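Local coordinates for protein AdeR (Acinetobacter baumannii, PDB 5X5L) that probably acts as a two-component response regulator of the OmpR/PhoB type, its C-terminal domain, the part in this crystal, binding an intercistronic DNA region, at residues V69-H72 against V73-R77. Sequence-based numbering, arbitrary orientation.
With nucleotides of chain I; nucleotides of chain J.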
loop_
_atom_site.group_PDB
_atom_site.type_symbol
_atom_site.label_atom_id
_atom_site.label_comp_id
_atom_site.label_asym_id
_atom_site.label_seq_id
_atom_site.Cartn_x
_atom_site.Cartn_y
_atom_site.Cartn_z
ATOM N N VAL C 69 17.344 -6.455 -24.628
ATOM C CA VAL C 69 17.857 -6.776 -23.290
ATOM C C VAL C 69 19.059 -5.914 -22.930
ATOM O O VAL C 69 19.092 -5.374 -21.848
ATOM C CB VAL C 69 18.344 -8.264 -23.187
ATOM C CG1 VAL C 69 18.825 -8.575 -21.765
ATOM C CG2 VAL C 69 17.278 -9.249 -23.640
ATOM N N ASP C 70 20.020 -5.790 -23.832
ATOM C CA ASP C 70 21.229 -4.997 -23.604
ATOM C C ASP C 70 20.868 -3.561 -23.225
ATOM O O ASP C 70 21.436 -3.008 -22.276
ATOM C CB ASP C 70 22.173 -4.967 -24.827
ATOM C CG ASP C 70 22.598 -6.340 -25.313
ATOM O OD1 ASP C 70 22.079 -7.361 -24.804
ATOM O OD2 ASP C 70 23.472 -6.396 -26.208
ATOM N N SER C 71 19.898 -2.986 -23.937
ATOM C CA SER C 71 19.502 -1.600 -23.688
ATOM C C SER C 71 18.852 -1.423 -22.316
ATOM O O SER C 71 19.110 -0.419 -21.647
ATOM C CB SER C 71 18.566 -1.087 -24.785
ATOM O OG SER C 71 18.619 0.320 -24.883
ATOM N N HIS C 72 18.034 -2.387 -21.882
ATOM C CA HIS C 72 17.465 -2.322 -20.532
ATOM C C HIS C 72 18.548 -2.374 -19.467
ATOM O O HIS C 72 18.466 -1.668 -18.463
ATOM C CB HIS C 72 16.433 -3.419 -20.258
ATOM C CG HIS C 72 15.119 -3.207 -20.943
ATOM N ND1 HIS C 72 14.199 -2.265 -20.521
ATOM C CD2 HIS C 72 14.553 -3.842 -21.990
ATOM C CE1 HIS C 72 13.137 -2.314 -21.302
ATOM N NE2 HIS C 72 13.327 -3.263 -22.202
ATOM N N VAL C 73 19.558 -3.215 -19.699
ATOM C CA VAL C 73 20.675 -3.377 -18.766
ATOM C C VAL C 73 21.507 -2.107 -18.743
ATOM O O VAL C 73 21.906 -1.665 -17.670
ATOM C CB VAL C 73 21.541 -4.612 -19.122
ATOM C CG1 VAL C 73 22.805 -4.687 -18.275
ATOM C CG2 VAL C 73 20.729 -5.899 -18.953
ATOM N N SER C 74 21.748 -1.519 -19.919
ATOM C CA SER C 74 22.469 -0.245 -20.037
ATOM C C SER C 74 21.814 0.859 -19.220
ATOM O O SER C 74 22.480 1.529 -18.422
ATOM C CB SER C 74 22.540 0.201 -21.496
ATOM O OG SER C 74 23.208 1.446 -21.598
ATOM N N LYS C 75 20.503 1.029 -19.423
ATOM C CA LYS C 75 19.739 2.066 -18.730
ATOM C C LYS C 75 19.749 1.872 -17.222
ATOM O O LYS C 75 19.868 2.854 -16.475
ATOM C CB LYS C 75 18.302 2.139 -19.257
ATOM C CG LYS C 75 18.221 2.691 -20.657
ATOM C CD LYS C 75 16.818 2.578 -21.234
ATOM C CE LYS C 75 16.730 3.257 -22.576
ATOM N NZ LYS C 75 17.087 2.409 -23.763
ATOM N N LEU C 76 19.644 0.619 -16.776
ATOM C CA LEU C 76 19.806 0.301 -15.358
ATOM C C LEU C 76 21.218 0.660 -14.892
ATOM O O LEU C 76 21.372 1.282 -13.842
ATOM C CB LEU C 76 19.505 -1.180 -15.080
ATOM C CG LEU C 76 19.756 -1.696 -13.655
ATOM C CD1 LEU C 76 18.982 -0.880 -12.624
ATOM C CD2 LEU C 76 19.400 -3.178 -13.542
ATOM N N ARG C 77 22.233 0.274 -15.674
ATOM C CA ARG C 77 23.638 0.516 -15.309
ATOM C C ARG C 77 23.895 1.995 -15.103
ATOM O O ARG C 77 24.498 2.375 -14.100
ATOM C CB ARG C 77 24.610 -0.040 -16.365
ATOM C CG ARG C 77 26.086 0.203 -16.092
ATOM C CD ARG C 77 27.004 -0.294 -17.206
ATOM N NE ARG C 77 26.845 -1.721 -17.504
ATOM C CZ ARG C 77 26.353 -2.245 -18.634
ATOM N NH1 ARG C 77 25.946 -1.487 -19.653
ATOM N NH2 ARG C 77 26.282 -3.574 -18.752
ATOM P P DG I 7 26.918 2.189 -21.277
ATOM O OP1 DG I 7 27.840 2.916 -20.366
ATOM O OP2 DG I 7 25.837 1.334 -20.710
ATOM O "O5'" DG I 7 26.226 3.240 -22.251
ATOM C "C5'" DG I 7 26.971 3.991 -23.225
ATOM C "C4'" DG I 7 26.033 4.786 -24.105
ATOM O "O4'" DG I 7 25.584 3.963 -25.208
ATOM C "C3'" DG I 7 24.763 5.287 -23.411
ATOM O "O3'" DG I 7 24.433 6.614 -23.825
ATOM C "C2'" DG I 7 23.689 4.332 -23.891
ATOM C "C1'" DG I 7 24.166 4.009 -25.293
ATOM N N9 DG I 7 23.703 2.742 -25.856
ATOM C C8 DG I 7 23.524 1.543 -25.208
ATOM N N7 DG I 7 23.118 0.586 -26.001
ATOM C C5 DG I 7 23.005 1.195 -27.241
ATOM C C6 DG I 7 22.597 0.662 -28.489
ATOM O O6 DG I 7 22.255 -0.496 -28.756
ATOM N N1 DG I 7 22.625 1.627 -29.491
ATOM C C2 DG I 7 23.008 2.935 -29.317
ATOM N N2 DG I 7 22.986 3.708 -30.412
ATOM N N3 DG I 7 23.393 3.444 -28.157
ATOM C C4 DG I 7 23.365 2.525 -27.169
ATOM P P DT J 15 9.989 -0.536 -19.073
ATOM O OP1 DT J 15 9.726 -1.347 -17.863
ATOM O OP2 DT J 15 11.267 0.208 -19.190
ATOM O "O5'" DT J 15 9.798 -1.484 -20.338
ATOM C "C5'" DT J 15 8.486 -1.824 -20.816
ATOM C "C4'" DT J 15 8.490 -1.786 -22.324
ATOM O "O4'" DT J 15 8.618 -0.424 -22.786
ATOM C "C3'" DT J 15 9.659 -2.553 -22.942
ATOM O "O3'" DT J 15 9.168 -3.619 -23.750
ATOM C "C2'" DT J 15 10.401 -1.517 -23.766
ATOM C "C1'" DT J 15 9.361 -0.441 -23.986
ATOM N N1 DT J 15 9.873 0.930 -24.224
ATOM C C2 DT J 15 9.555 1.569 -25.404
ATOM O O2 DT J 15 8.898 1.047 -26.289
ATOM N N3 DT J 15 10.045 2.849 -25.512
ATOM C C4 DT J 15 10.802 3.534 -24.581
ATOM O O4 DT J 15 11.171 4.681 -24.817
ATOM C C5 DT J 15 11.091 2.807 -23.363
ATOM C C7 DT J 15 11.912 3.465 -22.299
ATOM C C6 DT J 15 10.616 1.559 -23.248
ATOM P P DT I 6 27.330 -4.270 -22.613
ATOM O OP1 DT I 6 27.715 -4.155 -21.187
ATOM O OP2 DT I 6 26.001 -4.809 -22.965
ATOM O "O5'" DT I 6 27.498 -2.831 -23.265
ATOM C "C5'" DT I 6 28.695 -2.072 -23.049
ATOM C "C4'" DT I 6 28.485 -0.640 -23.475
ATOM O "O4'" DT I 6 28.219 -0.583 -24.895
ATOM C "C3'" DT I 6 27.319 0.061 -22.791
ATOM O "O3'" DT I 6 27.807 1.302 -22.273
ATOM C "C2'" DT I 6 26.274 0.191 -23.888
ATOM C "C1'" DT I 6 27.096 0.239 -25.157
ATOM N N1 DT I 6 26.467 -0.258 -26.412
ATOM C C2 DT I 6 26.428 0.572 -27.517
ATOM O O2 DT I 6 26.817 1.728 -27.501
ATOM N N3 DT I 6 25.894 -0.001 -28.643
ATOM C C4 DT I 6 25.425 -1.290 -28.784
ATOM O O4 DT I 6 24.972 -1.659 -29.864
ATOM C C5 DT I 6 25.508 -2.110 -27.596
ATOM C C7 DT I 6 25.006 -3.520 -27.655
ATOM C C6 DT I 6 26.028 -1.564 -26.486
#
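Phosphate oxygen OP2 of DG7 in chain I is gripped twice by one face of helix 66-81: S74 OG donates to it over 2.8 Å, and R77 NH1 reaches it at 3.0 Å with an N-H...O angle of 144°, the oxygen lying at the edge of the guanidinium, in its plane. The R77 side chain starts extended and bends at chi3 (-57°), which turns its head back along the helix towards the DNA; NH2 hydrogen-bonds the carbonyl oxygen of L89 and lies 2.9 Å from OP1 of DT6 in chain I, which sits obliquely to the guanidinium. One turn before S74, D70 forms salt bridges with R51 and R67, while its OD2 sits 3.6 Å from the methyl C7 of DT6.

Facing the bases, K75 runs its chain past the S71 carbonyl and bends at chi4 (88°), so that NZ meets S71 OG at 2.8 Å in a weak bond. The same ammonium donates to O6 of a guanine, and S71 OG has a weak bond to O4 of a thymine. Towards chain J, H72 lays CE1 3.6 Å from the ester oxygen O5' of DT15, while NE2 bonds a phosphate. This is the recognition helix of a winged helix-turn-helix domain: K75 meets a guanine edge, S71 adds a weak bond to a thymine, S74 and R77 bind a phosphate of chain I, and H72 holds a further phosphate.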